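Local coordinates for type II secretion system protein H (Vibrio cholerae, PDB 4DQ9) that forms part of the pseudopilus tip complex of the type II secretion system, which is critical for recognising and binding secretion substrates such as proteases and toxins, at residues I8-F13 with E139-T144; V33-D38 with L71-E76; T65-G70 with L128-K133. All blocks are in the same frame, centred on the assembly; numbering follows the deposited sequence.

Contact 1. Residues I8-F13 with E139-T144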
# COMPACT_ATOMS: atom_id res chain seq x y z
N ILE A 8 -12.11 25.89 -6.93
CA ILE A 8 -11.58 26.03 -5.58
C ILE A 8 -11.22 24.64 -5.09
O ILE A 8 -10.14 24.48 -4.38
CB ILE A 8 -12.64 26.67 -4.66
CG1 ILE A 8 -12.77 28.14 -5.00
CG2 ILE A 8 -12.28 26.44 -3.18
CD1 ILE A 8 -13.87 28.85 -4.20
N SER A 9 -12.09 23.66 -5.37
CA SER A 9 -11.83 22.26 -4.92
C SER A 9 -10.65 21.67 -5.67
O SER A 9 -9.82 20.95 -5.00
CB SER A 9 -13.03 21.36 -5.11
OG SER A 9 -14.04 21.71 -4.24
N ALA A 10 -10.42 22.06 -6.89
CA ALA A 10 -9.28 21.51 -7.65
C ALA A 10 -8.00 22.17 -7.13
O ALA A 10 -6.96 21.50 -6.89
CB ALA A 10 -9.47 21.73 -9.18
N GLN A 11 -8.07 23.45 -6.79
CA GLN A 11 -6.88 24.16 -6.22
C GLN A 11 -6.53 23.54 -4.89
O GLN A 11 -5.33 23.31 -4.57
CB GLN A 11 -7.29 25.59 -6.03
CG GLN A 11 -7.45 26.41 -7.26
CD GLN A 11 -7.71 27.96 -6.88
OE1 GLN A 11 -8.40 28.29 -5.91
NE2 GLN A 11 -7.20 28.87 -7.66
N SER A 12 -7.56 23.20 -4.11
CA SER A 12 -7.33 22.62 -2.75
C SER A 12 -6.62 21.29 -2.96
O SER A 12 -5.60 21.02 -2.23
CB SER A 12 -8.62 22.41 -1.99
OG SER A 12 -8.53 21.43 -0.94
N PHE A 13 -7.13 20.43 -3.84
CA PHE A 13 -6.42 19.15 -4.06
C PHE A 13 -4.97 19.33 -4.54
O PHE A 13 -4.06 18.63 -4.07
CB PHE A 13 -7.24 18.19 -4.90
CG PHE A 13 -6.50 16.92 -5.21
CD1 PHE A 13 -6.33 16.02 -4.19
CD2 PHE A 13 -5.98 16.63 -6.43
CE1 PHE A 13 -5.58 14.84 -4.41
CE2 PHE A 13 -5.34 15.41 -6.68
CZ PHE A 13 -5.14 14.54 -5.66
N GLU A 139 -12.42 16.94 -19.60
CA GLU A 139 -12.13 18.33 -19.87
C GLU A 139 -12.67 19.22 -18.77
O GLU A 139 -13.30 20.25 -19.02
CB GLU A 139 -12.80 18.70 -21.20
CG GLU A 139 -12.13 18.14 -22.44
CD GLU A 139 -12.38 19.13 -23.58
OE1 GLU A 139 -13.57 19.34 -24.00
OE2 GLU A 139 -11.38 19.76 -24.00
N GLN A 140 -12.45 18.83 -17.51
CA GLN A 140 -12.94 19.60 -16.32
C GLN A 140 -11.75 20.14 -15.55
O GLN A 140 -10.60 19.87 -15.93
CB GLN A 140 -13.80 18.66 -15.42
CG GLN A 140 -15.10 18.19 -16.04
CD GLN A 140 -16.17 19.27 -16.22
OE1 GLN A 140 -16.01 20.39 -15.81
NE2 GLN A 140 -17.32 18.88 -16.74
N TRP A 141 -11.99 20.90 -14.48
CA TRP A 141 -10.86 21.27 -13.60
C TRP A 141 -10.30 19.91 -13.17
O TRP A 141 -11.03 19.01 -12.75
CB TRP A 141 -11.38 22.05 -12.39
CG TRP A 141 -11.58 23.48 -12.72
CD1 TRP A 141 -12.75 24.15 -12.95
CD2 TRP A 141 -10.55 24.45 -12.81
NE1 TRP A 141 -12.48 25.47 -13.22
CE2 TRP A 141 -11.12 25.66 -13.18
CE3 TRP A 141 -9.14 24.36 -12.68
CZ2 TRP A 141 -10.35 26.79 -13.39
CZ3 TRP A 141 -8.39 25.44 -12.92
CH2 TRP A 141 -8.98 26.66 -13.27
N ARG A 142 -8.99 19.83 -13.22
CA ARG A 142 -8.32 18.54 -12.99
C ARG A 142 -6.91 18.77 -12.49
O ARG A 142 -6.29 19.81 -12.70
CB ARG A 142 -8.33 17.67 -14.22
CG ARG A 142 -7.67 18.16 -15.35
CD ARG A 142 -8.13 17.41 -16.65
NE ARG A 142 -7.38 17.94 -17.81
CZ ARG A 142 -7.69 19.06 -18.47
NH1 ARG A 142 -8.75 19.78 -18.17
NH2 ARG A 142 -6.95 19.46 -19.52
N VAL A 143 -6.46 17.78 -11.73
CA VAL A 143 -5.09 17.72 -11.32
C VAL A 143 -4.52 16.42 -11.89
O VAL A 143 -5.18 15.37 -11.76
CB VAL A 143 -4.97 17.71 -9.81
CG1 VAL A 143 -3.53 17.49 -9.44
CG2 VAL A 143 -5.42 19.08 -9.22
N THR A 144 -3.34 16.48 -12.49
CA THR A 144 -2.73 15.32 -13.11
C THR A 144 -1.31 15.17 -12.60
O THR A 144 -0.58 16.17 -12.48
CB THR A 144 -2.64 15.42 -14.62
OG1 THR A 144 -1.79 16.54 -14.95
CG2 THR A 144 -3.96 15.66 -15.21

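Contact 2. Residues V33-D38 with L71-E76. With NA (sodium ion), chain C.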
# COMPACT_ATOMS: atom_id res chain seq x y z
N VAL A 33 -2.74 9.09 -1.43
CA VAL A 33 -4.05 9.69 -1.44
C VAL A 33 -5.05 8.57 -1.80
O VAL A 33 -4.83 7.78 -2.72
CB VAL A 33 -4.22 10.80 -2.47
CG1 VAL A 33 -5.67 11.21 -2.47
CG2 VAL A 33 -3.26 11.89 -2.23
N ARG A 34 -6.07 8.36 -0.94
CA ARG A 34 -7.19 7.47 -1.24
C ARG A 34 -8.36 8.30 -1.80
O ARG A 34 -8.70 9.34 -1.19
CB ARG A 34 -7.61 6.66 -0.06
CG ARG A 34 -8.58 5.59 -0.58
CD ARG A 34 -8.96 4.65 0.40
NE ARG A 34 -9.81 5.38 1.33
CZ ARG A 34 -9.54 5.63 2.59
NH1 ARG A 34 -8.41 5.25 3.16
NH2 ARG A 34 -10.44 6.34 3.28
N ILE A 35 -8.81 8.00 -3.03
CA ILE A 35 -9.94 8.65 -3.59
C ILE A 35 -11.16 7.71 -3.46
O ILE A 35 -11.11 6.56 -3.87
CB ILE A 35 -9.62 8.85 -5.10
CG1 ILE A 35 -8.28 9.57 -5.32
CG2 ILE A 35 -10.82 9.62 -5.78
CD1 ILE A 35 -7.75 9.56 -6.80
N ASP A 36 -12.27 8.22 -2.92
CA ASP A 36 -13.52 7.47 -2.75
C ASP A 36 -14.57 8.20 -3.58
O ASP A 36 -15.11 9.19 -3.20
CB ASP A 36 -13.88 7.38 -1.31
CG ASP A 36 -12.83 6.54 -0.42
OD1 ASP A 36 -12.37 5.41 -0.84
OD2 ASP A 36 -12.59 6.86 0.84
N VAL A 37 -14.78 7.72 -4.80
CA VAL A 37 -15.62 8.43 -5.76
C VAL A 37 -17.05 8.40 -5.30
O VAL A 37 -17.77 9.32 -5.54
CB VAL A 37 -15.47 7.84 -7.19
CG1 VAL A 37 -14.11 8.09 -7.76
CG2 VAL A 37 -15.81 6.33 -7.41
N ASP A 38 -17.46 7.32 -4.61
CA ASP A 38 -18.87 7.27 -4.22
C ASP A 38 -19.27 8.23 -3.13
O ASP A 38 -20.41 8.66 -3.13
CB ASP A 38 -19.26 5.81 -3.90
CG ASP A 38 -19.10 4.89 -5.11
OD1 ASP A 38 -19.10 5.40 -6.26
OD2 ASP A 38 -18.91 3.66 -4.94
N LEU A 71 -21.04 18.98 -6.31
CA LEU A 71 -19.86 18.58 -7.03
C LEU A 71 -19.69 17.07 -7.06
O LEU A 71 -20.16 16.38 -6.14
CB LEU A 71 -18.56 19.17 -6.41
CG LEU A 71 -18.55 20.66 -6.49
CD1 LEU A 71 -17.37 21.15 -5.69
CD2 LEU A 71 -18.39 21.09 -7.95
N GLN A 72 -19.01 16.61 -8.10
CA GLN A 72 -18.64 15.19 -8.31
C GLN A 72 -17.12 15.16 -8.45
O GLN A 72 -16.50 16.16 -8.89
CB GLN A 72 -19.21 14.61 -9.59
CG GLN A 72 -20.76 14.64 -9.71
CD GLN A 72 -21.38 13.61 -8.91
OE1 GLN A 72 -20.88 13.26 -7.84
NE2 GLN A 72 -22.49 13.07 -9.39
N LEU A 73 -16.57 14.00 -8.17
CA LEU A 73 -15.23 13.79 -8.61
C LEU A 73 -15.06 12.42 -9.33
O LEU A 73 -15.88 11.49 -9.18
CB LEU A 73 -14.19 13.93 -7.58
CG LEU A 73 -14.27 13.13 -6.32
CD1 LEU A 73 -13.79 11.74 -6.50
CD2 LEU A 73 -13.32 13.75 -5.33
N ASP A 74 -13.99 12.33 -10.08
CA ASP A 74 -13.64 11.12 -10.81
C ASP A 74 -12.16 11.03 -11.06
O ASP A 74 -11.45 12.04 -10.86
CB ASP A 74 -14.41 11.08 -12.11
CG ASP A 74 -14.65 9.67 -12.64
OD1 ASP A 74 -14.08 8.64 -12.13
OD2 ASP A 74 -15.54 9.54 -13.57
N PHE A 75 -11.65 9.86 -11.40
CA PHE A 75 -10.21 9.77 -11.57
C PHE A 75 -9.90 8.63 -12.61
O PHE A 75 -10.72 7.71 -12.81
CB PHE A 75 -9.40 9.57 -10.29
CG PHE A 75 -9.44 8.21 -9.68
CD1 PHE A 75 -10.59 7.77 -9.00
CD2 PHE A 75 -8.32 7.40 -9.71
CE1 PHE A 75 -10.67 6.51 -8.41
CE2 PHE A 75 -8.37 6.10 -9.14
CZ PHE A 75 -9.58 5.64 -8.50
N GLU A 76 -8.72 8.76 -13.18
CA GLU A 76 -8.12 7.83 -14.14
C GLU A 76 -6.74 7.54 -13.59
O GLU A 76 -6.06 8.46 -13.04
CB GLU A 76 -7.93 8.44 -15.55
CG GLU A 76 -9.11 8.71 -16.31
CD GLU A 76 -8.90 9.62 -17.46
OE1 GLU A 76 -8.03 10.54 -17.46
OE2 GLU A 76 -9.69 9.44 -18.40
NA NA C . -10.99 9.07 0.75
O HOH W 1 -17.81 11.43 -7.33

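Contact 3. Residues T65-G70 with L128-K133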
# COMPACT_ATOMS: atom_id res chain seq x y z
N THR A 65 -10.80 15.43 2.98
CA THR A 65 -11.71 16.49 2.45
C THR A 65 -12.91 15.81 1.76
O THR A 65 -12.77 14.73 1.20
CB THR A 65 -11.05 17.48 1.52
OG1 THR A 65 -10.53 16.76 0.40
CG2 THR A 65 -9.90 18.25 2.23
N THR A 66 -14.11 16.41 1.81
CA THR A 66 -15.29 15.83 1.16
C THR A 66 -15.88 16.97 0.31
O THR A 66 -15.99 18.15 0.75
CB THR A 66 -16.33 15.30 2.20
OG1 THR A 66 -15.71 14.34 3.10
CG2 THR A 66 -17.55 14.71 1.47
N LEU A 67 -16.14 16.67 -0.94
CA LEU A 67 -16.74 17.67 -1.82
C LEU A 67 -18.14 18.14 -1.30
O LEU A 67 -18.90 17.33 -0.82
CB LEU A 67 -16.88 17.20 -3.24
CG LEU A 67 -15.66 16.85 -4.04
CD1 LEU A 67 -16.18 16.35 -5.44
CD2 LEU A 67 -14.75 18.00 -4.09
N LYS A 68 -18.39 19.42 -1.50
CA LYS A 68 -19.68 20.01 -1.24
C LYS A 68 -20.71 19.42 -2.18
O LYS A 68 -20.41 18.98 -3.32
CB LYS A 68 -19.59 21.53 -1.42
CG LYS A 68 -19.16 22.30 -0.14
CD LYS A 68 -19.07 23.86 -0.32
CE LYS A 68 -18.90 24.29 -1.79
NZ LYS A 68 -17.76 23.60 -2.45
N GLU A 69 -21.96 19.44 -1.72
CA GLU A 69 -23.08 18.86 -2.49
C GLU A 69 -23.15 19.70 -3.73
O GLU A 69 -22.97 20.94 -3.73
CB GLU A 69 -24.45 18.93 -1.77
N GLY A 70 -23.34 18.99 -4.80
CA GLY A 70 -23.41 19.62 -6.12
C GLY A 70 -22.18 19.37 -6.93
O GLY A 70 -22.26 19.58 -8.15
N LEU A 128 -7.27 13.50 -11.69
CA LEU A 128 -8.44 13.61 -10.81
C LEU A 128 -9.20 14.82 -11.36
O LEU A 128 -8.62 15.90 -11.49
CB LEU A 128 -8.07 13.86 -9.37
CG LEU A 128 -9.34 14.04 -8.53
CD1 LEU A 128 -9.77 12.74 -7.97
CD2 LEU A 128 -9.10 15.07 -7.45
N SER A 129 -10.48 14.64 -11.65
CA SER A 129 -11.25 15.79 -12.08
C SER A 129 -12.41 16.02 -11.17
O SER A 129 -12.95 15.10 -10.51
CB SER A 129 -11.67 15.61 -13.48
OG SER A 129 -12.71 14.80 -13.55
N ILE A 130 -12.79 17.29 -11.10
CA ILE A 130 -13.82 17.81 -10.13
C ILE A 130 -14.73 18.69 -10.96
O ILE A 130 -14.27 19.60 -11.62
CB ILE A 130 -13.23 18.55 -8.94
CG1 ILE A 130 -12.28 17.65 -8.06
CG2 ILE A 130 -14.36 19.19 -7.94
CD1 ILE A 130 -11.39 18.37 -7.03
N PHE A 131 -15.98 18.47 -10.82
CA PHE A 131 -16.95 19.03 -11.72
C PHE A 131 -18.38 19.01 -11.20
O PHE A 131 -18.74 18.25 -10.35
CB PHE A 131 -16.92 18.33 -13.06
CG PHE A 131 -17.05 16.84 -12.94
CD1 PHE A 131 -15.94 16.06 -12.65
CD2 PHE A 131 -18.28 16.19 -13.04
CE1 PHE A 131 -16.01 14.70 -12.56
CE2 PHE A 131 -18.39 14.79 -12.93
CZ PHE A 131 -17.27 14.03 -12.63
N PRO A 132 -19.21 19.91 -11.73
CA PRO A 132 -20.55 19.99 -11.22
C PRO A 132 -21.35 18.72 -11.58
O PRO A 132 -21.27 18.12 -12.71
CB PRO A 132 -21.15 21.18 -11.98
CG PRO A 132 -19.99 22.00 -12.27
CD PRO A 132 -18.91 21.04 -12.61
N LYS A 133 -22.21 18.36 -10.62
CA LYS A 133 -23.22 17.24 -10.84
C LYS A 133 -24.02 17.51 -12.11
O LYS A 133 -24.44 18.62 -12.32
CB LYS A 133 -24.12 17.00 -9.63
CG LYS A 133 -25.00 15.82 -9.68
CD LYS A 133 -25.86 15.69 -8.37
CE LYS A 133 -25.10 15.77 -7.11
NZ LYS A 133 -26.05 15.97 -5.96
O HOH W 2 -24.43 20.82 -10.24

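Contact 1. Residues I8-F13 with E139-T144
The long N-terminal helix of the pseudopilin fold lies here on the sheet that contains strand 141-145, and Ala10 and Phe13 of residues 8-13 meet Trp141 and Val143 across the interface. The evidence for close layering is geometric: the helix 8-13 and strand 141-144 axes approach to 7.9 Å and run nearly parallel, 13° apart. Ala10 and Trp141 are the closest backbone pair, their CA atoms 6.2 Å from each other, a spacing that fits the small methyl. Ala10 CB touches Trp141 CB at 3.7 Å, so it is the root of the tryptophan side chain that does the packing. Val143 spreads its two branches along the helix. Val143 CG2 lies 3.7 Å from the backbone Ala10 O, while Val143 CG1, anti to the backbone N (chi1 174°), reaches Phe13 CE2 at 3.9 Å. Leu128 and Phe126 of the neighbouring strand 126-132 also touch Phe13, joining its ring to the core. Away from the helix, Arg142 NH1 donates to Gln140 O at 2.9 Å, with the oxygen near the guanidinium plane. Within the apolar face, Val143 CB meets the Phe13 ring at its edge, near the ring plane, 3.7 Å from CD2.

Contact 2. Residues V33-D38 with L71-E76
The Phe75 ring takes Ile35 CD1 over one face and Val37 CG1 at its edge, near the ring plane. This aromatic-aliphatic cluster joins the two antiparallel sheets of the pseudopilin globular domain, one through strand 31-36 and the other through strand 71-77. The Ile35 methyl makes a CH-pi contact: CD1 stands 3.9 Å from the Phe75 ring centroid and 24° off the normal, displaced toward the rim. Val37 approaches at about a right angle to Phe75, its CG1 being 3.7 Å from CD1. Phe75 CG sits between its own backbone N and carbonyl carbon (chi1 75°), which swings the ring across to both partners. Leu73 adds a third apolar member, CD1 touching Ile35 CG2 at 3.7 Å. The strand segments are inclined by 122°, and their backbones are linked through water 1, which donates to Val37 O and accepts from Leu73 N.

A second flat group, the Arg34 guanidinium, meets Asp36 with its edge, the carboxylate oxygen OD2 lying in the guanidinium plane. NE and NH2 both bond this same oxygen on its syn side, in a side-on salt bridge; Glu110 is a second acidic partner of this arginine, through NH1. The bound sodium ion is shared with Thr43 of strand 41-48. Positive charge thus gathers round one carboxylate oxygen, which would probably favour its ionised form. That oxygen, Asp36 OD2, lies 2.7 Å from the sodium ion.

Contact 3. Residues T65-G70 with L128-K133
Leu67 and Ile130 lean toward each other at an oblique angle, and they meet through methyl groups. Ile130 CG2 lies 4.0 Å from Leu67 CD2 and 4.2 Å from Leu67 CD1, so a single branch of the isoleucine faces the fork of the leucine. Both side chains set off toward the opposite segment. The isoleucine methyl is placed by a first torsion of -61°, which puts CG1 beside the backbone N and turns CG2 anti to it. The long separation of the Leu67 and Ile130 CA atoms, 8.8 Å, confirms that side chains rather than backbones meet here. Leu67 also packs on Leu73 and on Ser9 of helix 2-27, placing this end of the contact in the interior of the pseudopilin domain.

At the other end the backbones converge, with the Gly70 and Lys133 CA atoms 5.3 Å apart. Here the loop leaving strand 54-66 meets the end of strand 126-132. Lys133 N donates to Gly70 O at 2.8 Å with an almost linear N-H...O angle of 175°, although the donor stands 33° from the carbonyl plane. The same oxygen receives a CA-H...O contact from Pro132 CA, and Lys133 CB packs against it as well. Water 2 donates to Gly70 O and to Lys133 O, bridging the two carbonyls. Of the lysine side chain, it is CB that meets this loop. Gly70 turns with a positive phi, a backbone shape that glycine readily adopts. The chemistry therefore divides along the contact: dispersion between methyls on the buried side, and on the exposed side a carbonyl held by one direct bond and a water.

Contacts 1 and 2 are buried, whereas contact 3 runs from the interior to the surface at Lys133. All three draw on the sheet containing strands 71-77, 126-132 and 141-145: contact 1 sets the N-terminal helix on it, contact 2 joins it to the sheet of strand 31-36, and contact 3 links it to the loop after strand 54-66. Probable backbone hydrogen bonds connect their segments, from Gln72 N to Phe131 O and from Ile130 N to Trp141 O. Across contact 1 the packing is apolar; contact 2 combines a similar core with a bridging water and a sodium site at its margin, and contact 3 alone has a direct hydrogen bond between its segments.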